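Local coordinates for catalase A (Saccharomyces cerevisiae, PDB 1A4E), which probably breaks down the hydrogen peroxide made by peroxisomal oxidases into water and oxygen, using heme as its cofactor, at residues 169-181 against 422-436. Residues are numbered along the deposited sequence; the frame is centred on the assembly and turned at random.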
ATOM      1  N   THR B 169     -23.269 -29.806  -1.694  1.00 35.50           N
ATOM      2  CA  THR B 169     -22.477 -30.444  -2.755  1.00 33.78           C
ATOM      3  C   THR B 169     -21.840 -31.684  -2.139  1.00 37.04           C
ATOM      4  O   THR B 169     -21.268 -31.557  -1.056  1.00 37.32           O
ATOM      5  CB  THR B 169     -21.376 -29.491  -3.264  1.00 31.67           C
ATOM      6  OG1 THR B 169     -22.072 -28.400  -3.819  1.00 31.35           O
ATOM      7  CG2 THR B 169     -20.469 -30.051  -4.342  1.00 28.07           C
ATOM      8  N   PRO B 170     -21.961 -32.890  -2.726  1.00 39.18           N
ATOM      9  CA  PRO B 170     -21.663 -34.167  -2.078  1.00 39.21           C
ATOM     10  C   PRO B 170     -20.315 -34.263  -1.389  1.00 38.44           C
ATOM     11  O   PRO B 170     -20.247 -34.698  -0.242  1.00 40.31           O
ATOM     12  CB  PRO B 170     -21.837 -35.182  -3.186  1.00 38.71           C
ATOM     13  CG  PRO B 170     -22.979 -34.566  -3.964  1.00 39.62           C
ATOM     14  CD  PRO B 170     -22.523 -33.120  -4.054  1.00 38.58           C
ATOM     15  N   GLU B 171     -19.262 -33.777  -2.058  1.00 37.61           N
ATOM     16  CA  GLU B 171     -17.910 -33.786  -1.504  1.00 37.83           C
ATOM     17  C   GLU B 171     -17.652 -32.749  -0.413  1.00 34.28           C
ATOM     18  O   GLU B 171     -16.619 -32.794   0.246  1.00 35.71           O
ATOM     19  CB  GLU B 171     -16.866 -33.591  -2.620  1.00 39.49           C
ATOM     20  CG  GLU B 171     -17.044 -32.447  -3.618  1.00 49.10           C
ATOM     21  CD  GLU B 171     -17.926 -32.716  -4.845  1.00 55.32           C
ATOM     22  OE1 GLU B 171     -18.648 -33.719  -4.908  1.00 55.09           O
ATOM     23  OE2 GLU B 171     -17.884 -31.892  -5.759  1.00 57.77           O
ATOM     24  N   ASN B 172     -18.588 -31.825  -0.197  1.00 30.94           N
ATOM     25  CA  ASN B 172     -18.492 -30.818   0.847  1.00 31.26           C
ATOM     26  C   ASN B 172     -19.381 -31.143   2.039  1.00 32.45           C
ATOM     27  O   ASN B 172     -19.251 -30.494   3.079  1.00 32.98           O
ATOM     28  CB  ASN B 172     -18.909 -29.450   0.330  1.00 28.52           C
ATOM     29  CG  ASN B 172     -18.121 -28.958  -0.866  1.00 30.19           C
ATOM     30  OD1 ASN B 172     -16.983 -29.340  -1.108  1.00 30.87           O
ATOM     31  ND2 ASN B 172     -18.721 -28.083  -1.660  1.00 29.53           N
ATOM     32  N   GLN B 173     -20.251 -32.162   1.970  1.00 32.24           N
ATOM     33  CA  GLN B 173     -21.254 -32.520   2.981  1.00 31.28           C
ATOM     34  C   GLN B 173     -20.562 -32.938   4.282  1.00 28.67           C
ATOM     35  O   GLN B 173     -21.321 -33.089   5.308  1.00 27.48           O
ATOM     36  CB  GLN B 173     -22.115 -33.678   2.477  1.00 34.23           C
ATOM     37  CG  GLN B 173     -22.861 -33.349   1.183  1.00 35.79           C
ATOM     38  CD  GLN B 173     -23.715 -34.511   0.674  1.00 41.32           C
ATOM     39  OE1 GLN B 173     -23.739 -35.574   1.293  1.00 42.98           O
ATOM     40  NE2 GLN B 173     -24.424 -34.374  -0.431  1.00 20.00           N
ATOM     41  N   VAL B 174     -19.266 -33.126   4.386  1.00 28.67           N
ATOM     42  CA  VAL B 174     -18.539 -33.374   5.632  1.00 29.65           C
ATOM     43  C   VAL B 174     -18.675 -32.171   6.585  1.00 28.77           C
ATOM     44  O   VAL B 174     -18.311 -32.228   7.754  1.00 29.19           O
ATOM     45  CB  VAL B 174     -17.040 -33.704   5.248  1.00 30.59           C
ATOM     46  CG1 VAL B 174     -16.286 -32.496   4.738  1.00 28.48           C
ATOM     47  CG2 VAL B 174     -16.349 -34.271   6.467  1.00 32.00           C
ATOM     48  N   ALA B 175     -19.248 -31.063   6.090  1.00 29.41           N
ATOM     49  CA  ALA B 175     -19.568 -29.879   6.871  1.00 28.66           C
ATOM     50  C   ALA B 175     -20.757 -30.051   7.810  1.00 28.45           C
ATOM     51  O   ALA B 175     -20.948 -29.216   8.688  1.00 29.48           O
ATOM     52  CB  ALA B 175     -19.890 -28.726   5.940  1.00 26.16           C
ATOM     53  N   ILE B 176     -21.531 -31.139   7.657  1.00 29.33           N
ATOM     54  CA  ILE B 176     -22.783 -31.372   8.375  1.00 29.51           C
ATOM     55  C   ILE B 176     -22.693 -31.351   9.904  1.00 30.58           C
ATOM     56  O   ILE B 176     -23.612 -30.816  10.533  1.00 32.42           O
ATOM     57  CB  ILE B 176     -23.357 -32.722   7.757  1.00 29.92           C
ATOM     58  CG1 ILE B 176     -24.875 -32.584   7.628  1.00 28.88           C
ATOM     59  CG2 ILE B 176     -22.937 -33.956   8.544  1.00 24.80           C
ATOM     60  CD1 ILE B 176     -25.770 -32.265   8.824  1.00 26.67           C
ATOM     61  N   HIS B 177     -21.607 -31.843  10.534  1.00 28.56           N
ATOM     62  CA  HIS B 177     -21.444 -31.786  11.987  1.00 27.34           C
ATOM     63  C   HIS B 177     -21.427 -30.319  12.413  1.00 30.66           C
ATOM     64  O   HIS B 177     -22.116 -29.932  13.360  1.00 32.89           O
ATOM     65  CB  HIS B 177     -20.135 -32.486  12.365  1.00 25.10           C
ATOM     66  CG  HIS B 177     -19.861 -32.732  13.848  1.00 25.66           C
ATOM     67  ND1 HIS B 177     -18.763 -33.293  14.342  1.00 23.79           N
ATOM     68  CD2 HIS B 177     -20.669 -32.407  14.910  1.00 23.54           C
ATOM     69  CE1 HIS B 177     -18.868 -33.312  15.644  1.00 24.40           C
ATOM     70  NE2 HIS B 177     -20.018 -32.781  15.978  1.00 27.10           N
ATOM     71  N   GLN B 178     -20.684 -29.494  11.659  1.00 30.22           N
ATOM     72  CA  GLN B 178     -20.615 -28.075  11.932  1.00 30.63           C
ATOM     73  C   GLN B 178     -21.917 -27.347  11.631  1.00 30.81           C
ATOM     74  O   GLN B 178     -22.285 -26.465  12.410  1.00 31.08           O
ATOM     75  CB  GLN B 178     -19.489 -27.444  11.121  1.00 30.72           C
ATOM     76  CG  GLN B 178     -19.338 -25.947  11.337  1.00 27.83           C
ATOM     77  CD  GLN B 178     -19.162 -25.470  12.763  1.00 29.96           C
ATOM     78  OE1 GLN B 178     -19.640 -24.411  13.167  1.00 32.26           O
ATOM     79  NE2 GLN B 178     -18.443 -26.231  13.567  1.00 32.24           N
ATOM     80  N   VAL B 179     -22.628 -27.698  10.545  1.00 29.40           N
ATOM     81  CA  VAL B 179     -23.886 -27.038  10.209  1.00 27.79           C
ATOM     82  C   VAL B 179     -24.914 -27.287  11.308  1.00 30.71           C
ATOM     83  O   VAL B 179     -25.687 -26.385  11.631  1.00 33.06           O
ATOM     84  CB  VAL B 179     -24.365 -27.563   8.843  1.00 25.67           C
ATOM     85  CG1 VAL B 179     -25.729 -27.008   8.477  1.00 25.15           C
ATOM     86  CG2 VAL B 179     -23.377 -27.108   7.780  1.00 26.87           C
ATOM     87  N   MET B 180     -24.872 -28.481  11.926  1.00 30.81           N
ATOM     88  CA  MET B 180     -25.733 -28.840  13.041  1.00 31.37           C
ATOM     89  C   MET B 180     -25.495 -27.943  14.246  1.00 31.90           C
ATOM     90  O   MET B 180     -26.446 -27.475  14.875  1.00 31.64           O
ATOM     91  CB  MET B 180     -25.483 -30.280  13.462  1.00 35.23           C
ATOM     92  CG  MET B 180     -26.009 -31.356  12.523  1.00 37.53           C
ATOM     93  SD  MET B 180     -27.810 -31.451  12.535  1.00 39.41           S
ATOM     94  CE  MET B 180     -27.930 -32.311  14.075  1.00 37.18           C
ATOM     95  N   ILE B 181     -24.214 -27.695  14.567  1.00 31.79           N
ATOM     96  CA  ILE B 181     -23.847 -26.817  15.675  1.00 31.56           C
ATOM     97  C   ILE B 181     -24.213 -25.363  15.365  1.00 32.38           C
ATOM     98  O   ILE B 181     -24.760 -24.677  16.225  1.00 33.34           O
ATOM     99  CB  ILE B 181     -22.326 -26.951  15.954  1.00 31.08           C
ATOM    100  CG1 ILE B 181     -22.013 -28.367  16.406  1.00 28.89           C
ATOM    101  CG2 ILE B 181     -21.896 -25.979  17.054  1.00 27.51           C
ATOM    102  CD1 ILE B 181     -20.509 -28.667  16.414  1.00 28.69           C
ATOM    103  N   THR B 422     -16.035 -35.893   1.055  1.00 30.11           N
ATOM    104  CA  THR B 422     -16.848 -36.679   1.990  1.00 33.01           C
ATOM    105  C   THR B 422     -16.657 -38.171   1.723  1.00 34.57           C
ATOM    106  O   THR B 422     -16.797 -38.656   0.597  1.00 34.46           O
ATOM    107  CB  THR B 422     -18.361 -36.369   1.845  1.00 33.77           C
ATOM    108  OG1 THR B 422     -18.468 -34.956   1.844  1.00 36.99           O
ATOM    109  CG2 THR B 422     -19.230 -36.950   2.965  1.00 28.83           C
ATOM    110  N   SER B 423     -16.219 -38.859   2.778  1.00 36.71           N
ATOM    111  CA  SER B 423     -15.990 -40.297   2.759  1.00 39.26           C
ATOM    112  C   SER B 423     -17.273 -41.073   2.497  1.00 40.93           C
ATOM    113  O   SER B 423     -18.337 -40.650   2.956  1.00 41.59           O
ATOM    114  CB  SER B 423     -15.409 -40.758   4.091  1.00 37.21           C
ATOM    115  OG  SER B 423     -14.154 -40.155   4.364  1.00 39.31           O
ATOM    116  N   PRO B 424     -17.253 -42.193   1.752  1.00 41.61           N
ATOM    117  CA  PRO B 424     -18.402 -43.072   1.587  1.00 40.71           C
ATOM    118  C   PRO B 424     -18.809 -43.687   2.917  1.00 40.52           C
ATOM    119  O   PRO B 424     -18.012 -43.821   3.850  1.00 41.85           O
ATOM    120  CB  PRO B 424     -17.943 -44.075   0.552  1.00 39.86           C
ATOM    121  CG  PRO B 424     -16.454 -44.144   0.774  1.00 42.18           C
ATOM    122  CD  PRO B 424     -16.123 -42.673   0.963  1.00 42.52           C
ATOM    123  N   GLY B 425     -20.097 -44.001   3.002  1.00 40.39           N
ATOM    124  CA  GLY B 425     -20.636 -44.587   4.209  1.00 44.46           C
ATOM    125  C   GLY B 425     -21.198 -43.536   5.149  1.00 47.05           C
ATOM    126  O   GLY B 425     -21.658 -42.462   4.747  1.00 47.43           O
ATOM    127  N   ASP B 426     -21.106 -43.858   6.436  1.00 46.42           N
ATOM    128  CA  ASP B 426     -21.700 -43.015   7.445  1.00 45.67           C
ATOM    129  C   ASP B 426     -20.727 -42.347   8.405  1.00 44.17           C
ATOM    130  O   ASP B 426     -21.155 -41.589   9.277  1.00 42.12           O
ATOM    131  CB  ASP B 426     -22.695 -43.881   8.193  1.00 48.60           C
ATOM    132  CG  ASP B 426     -23.777 -43.069   8.878  1.00 54.54           C
ATOM    133  OD1 ASP B 426     -24.458 -42.295   8.195  1.00 57.79           O
ATOM    134  OD2 ASP B 426     -23.919 -43.221  10.089  1.00 54.45           O
ATOM    135  N   VAL B 427     -19.416 -42.576   8.241  1.00 42.14           N
ATOM    136  CA  VAL B 427     -18.395 -42.041   9.138  1.00 40.18           C
ATOM    137  C   VAL B 427     -18.418 -40.517   9.315  1.00 39.24           C
ATOM    138  O   VAL B 427     -18.168 -40.026  10.416  1.00 39.91           O
ATOM    139  CB  VAL B 427     -17.012 -42.563   8.610  1.00 40.81           C
ATOM    140  CG1 VAL B 427     -16.690 -41.965   7.242  1.00 38.96           C
ATOM    141  CG2 VAL B 427     -15.924 -42.247   9.636  1.00 41.26           C
ATOM    142  N   ASP B 428     -18.761 -39.759   8.267  1.00 36.65           N
ATOM    143  CA  ASP B 428     -18.849 -38.310   8.344  1.00 34.55           C
ATOM    144  C   ASP B 428     -20.224 -37.783   8.708  1.00 34.12           C
ATOM    145  O   ASP B 428     -20.451 -36.575   8.716  1.00 38.05           O
ATOM    146  CB  ASP B 428     -18.415 -37.705   7.018  1.00 32.38           C
ATOM    147  CG  ASP B 428     -16.969 -38.014   6.634  1.00 34.88           C
ATOM    148  OD1 ASP B 428     -16.133 -38.252   7.504  1.00 37.97           O
ATOM    149  OD2 ASP B 428     -16.668 -38.010   5.448  1.00 35.23           O
ATOM    150  N   PHE B 429     -21.157 -38.689   9.021  1.00 32.62           N
ATOM    151  CA  PHE B 429     -22.490 -38.320   9.469  1.00 31.14           C
ATOM    152  C   PHE B 429     -22.780 -38.807  10.880  1.00 32.09           C
ATOM    153  O   PHE B 429     -23.673 -38.271  11.535  1.00 34.32           O
ATOM    154  CB  PHE B 429     -23.546 -38.884   8.517  1.00 30.09           C
ATOM    155  CG  PHE B 429     -23.629 -38.098   7.215  1.00 31.12           C
ATOM    156  CD1 PHE B 429     -22.736 -38.362   6.173  1.00 31.05           C
ATOM    157  CD2 PHE B 429     -24.582 -37.083   7.077  1.00 31.98           C
ATOM    158  CE1 PHE B 429     -22.791 -37.602   5.005  1.00 32.38           C
ATOM    159  CE2 PHE B 429     -24.632 -36.329   5.903  1.00 33.49           C
ATOM    160  CZ  PHE B 429     -23.737 -36.588   4.867  1.00 32.41           C
ATOM    161  N   VAL B 430     -22.001 -39.780  11.374  1.00 32.26           N
ATOM    162  CA  VAL B 430     -22.176 -40.360  12.701  1.00 34.90           C
ATOM    163  C   VAL B 430     -22.215 -39.330  13.826  1.00 34.59           C
ATOM    164  O   VAL B 430     -23.197 -39.271  14.565  1.00 35.96           O
ATOM    165  CB  VAL B 430     -21.034 -41.404  12.928  1.00 35.77           C
ATOM    166  CG1 VAL B 430     -20.881 -41.844  14.378  1.00 41.25           C
ATOM    167  CG2 VAL B 430     -21.424 -42.673  12.210  1.00 37.40           C
ATOM    168  N   GLN B 431     -21.180 -38.491  13.951  1.00 35.10           N
ATOM    169  CA  GLN B 431     -21.103 -37.494  15.016  1.00 33.67           C
ATOM    170  C   GLN B 431     -22.133 -36.385  14.940  1.00 32.19           C
ATOM    171  O   GLN B 431     -22.522 -35.837  15.970  1.00 32.98           O
ATOM    172  CB  GLN B 431     -19.721 -36.875  15.041  1.00 31.70           C
ATOM    173  CG  GLN B 431     -18.685 -37.913  15.448  1.00 32.49           C
ATOM    174  CD  GLN B 431     -17.298 -37.349  15.670  1.00 35.05           C
ATOM    175  OE1 GLN B 431     -17.065 -36.156  15.503  1.00 40.51           O
ATOM    176  NE2 GLN B 431     -16.335 -38.184  16.057  1.00 37.04           N
ATOM    177  N   ALA B 432     -22.604 -36.058  13.733  1.00 32.94           N
ATOM    178  CA  ALA B 432     -23.676 -35.088  13.574  1.00 34.98           C
ATOM    179  C   ALA B 432     -24.953 -35.649  14.194  1.00 36.52           C
ATOM    180  O   ALA B 432     -25.702 -34.948  14.874  1.00 36.62           O
ATOM    181  CB  ALA B 432     -23.922 -34.824  12.100  1.00 32.73           C
ATOM    182  N   ARG B 433     -25.149 -36.961  14.010  1.00 39.66           N
ATOM    183  CA  ARG B 433     -26.308 -37.653  14.541  1.00 42.47           C
ATOM    184  C   ARG B 433     -26.258 -37.827  16.057  1.00 41.96           C
ATOM    185  O   ARG B 433     -27.285 -37.660  16.717  1.00 41.84           O
ATOM    186  CB  ARG B 433     -26.416 -38.999  13.854  1.00 41.37           C
ATOM    187  CG  ARG B 433     -27.780 -39.628  14.055  1.00 42.52           C
ATOM    188  CD  ARG B 433     -27.810 -40.962  13.355  1.00 41.90           C
ATOM    189  NE  ARG B 433     -27.562 -40.804  11.937  1.00 38.65           N
ATOM    190  CZ  ARG B 433     -26.695 -41.579  11.296  1.00 38.99           C
ATOM    191  NH1 ARG B 433     -26.003 -42.539  11.915  1.00 37.21           N
ATOM    192  NH2 ARG B 433     -26.531 -41.377   9.999  1.00 36.19           N
ATOM    193  N   ASN B 434     -25.097 -38.135  16.642  1.00 41.81           N
ATOM    194  CA  ASN B 434     -25.026 -38.244  18.106  1.00 45.46           C
ATOM    195  C   ASN B 434     -25.143 -36.856  18.740  1.00 44.46           C
ATOM    196  O   ASN B 434     -25.576 -36.761  19.879  1.00 45.21           O
ATOM    197  CB  ASN B 434     -23.696 -38.877  18.518  1.00 49.32           C
ATOM    198  CG  ASN B 434     -23.502 -40.283  17.950  1.00 20.00           C
ATOM    199  OD1 ASN B 434     -24.297 -41.177  18.235  1.00 20.00           O
ATOM    200  ND2 ASN B 434     -22.481 -40.536  17.153  1.00 20.00           N
ATOM    201  N   LEU B 435     -24.816 -35.788  17.985  1.00 44.41           N
ATOM    202  CA  LEU B 435     -25.004 -34.413  18.447  1.00 44.73           C
ATOM    203  C   LEU B 435     -26.503 -34.122  18.489  1.00 45.19           C
ATOM    204  O   LEU B 435     -26.962 -33.467  19.425  1.00 44.74           O
ATOM    205  CB  LEU B 435     -24.278 -33.420  17.490  1.00 42.41           C
ATOM    206  CG  LEU B 435     -24.188 -31.881  17.675  1.00 39.33           C
ATOM    207  CD1 LEU B 435     -25.392 -31.197  17.051  1.00 37.76           C
ATOM    208  CD2 LEU B 435     -24.065 -31.550  19.152  1.00 36.81           C
ATOM    209  N   TYR B 436     -27.268 -34.620  17.498  1.00 44.39           N
ATOM    210  CA  TYR B 436     -28.714 -34.456  17.467  1.00 46.02           C
ATOM    211  C   TYR B 436     -29.366 -35.122  18.679  1.00 48.59           C
ATOM    212  O   TYR B 436     -30.281 -34.558  19.283  1.00 49.33           O
ATOM    213  CB  TYR B 436     -29.286 -35.065  16.179  1.00 43.51           C
ATOM    214  CG  TYR B 436     -30.779 -34.797  16.010  1.00 43.34           C
ATOM    215  CD1 TYR B 436     -31.253 -33.481  15.990  1.00 42.57           C
ATOM    216  CD2 TYR B 436     -31.676 -35.863  15.881  1.00 42.43           C
ATOM    217  CE1 TYR B 436     -32.616 -33.226  15.846  1.00 40.90           C
ATOM    218  CE2 TYR B 436     -33.042 -35.610  15.738  1.00 42.62           C
ATOM    219  CZ  TYR B 436     -33.498 -34.293  15.722  1.00 41.87           C
ATOM    220  OH  TYR B 436     -34.841 -34.037  15.560  1.00 45.84           O
TER
HETATM  221  O   HOH W   1     -19.381 -34.083   9.432  1.00 31.18           O
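P170 O takes the hydroxyl of T422 on a lone pair in the carbonyl plane, OG1 to O 2.8 Å. One residue on, E171 O accepts the backbone N of T422 at 3.3 Å. Q173 runs out extended, its OE1 at the edge of the F429 ring near CZ, while NE2 bonds to T168. V174 N gives a weak bond to T422 OG1, the same oxygen that meets P170, which the T422 torsion (chi1 -48°) sets beside its own backbone N. A valine in place of T422 would probably leave P170 O without its hydroxyl donor and V174 N without its weak acceptor. V174 also turns CG2, anti to its backbone N, onto the carboxylate of D428, whose oxygens are engaged by K284 and R137 and, at OD2, by S423 N. A water bridges the two backbones, donating to V174 O and D428 O. I176 CG2 touches both the F429 ring and A432 CB, 3.8 Å from F429 CD2. H177 lays one ring face under Q431 CB, a CH-pi contact of 4.0 Å to the centroid; ND1 bonds to T283 O and Q431 OE1 to V285 N, fixing both groups. The small A432 lets the helices come close here, CA to CA 4.3 Å from H177. M180, bent at chi2 and chi3, curls its CE to 3.7 Å from Y436 CB, while its CB meets L435 CD1. I181 closes the row against L435, its side chain about 9 Å from that of the active-site N129. The helical turns 176-181 and 430-436 run 22° from parallel, their axes approaching to 8.5 Å, and this packing joins the helical C-terminal region of the catalase fold to its heme-containing core.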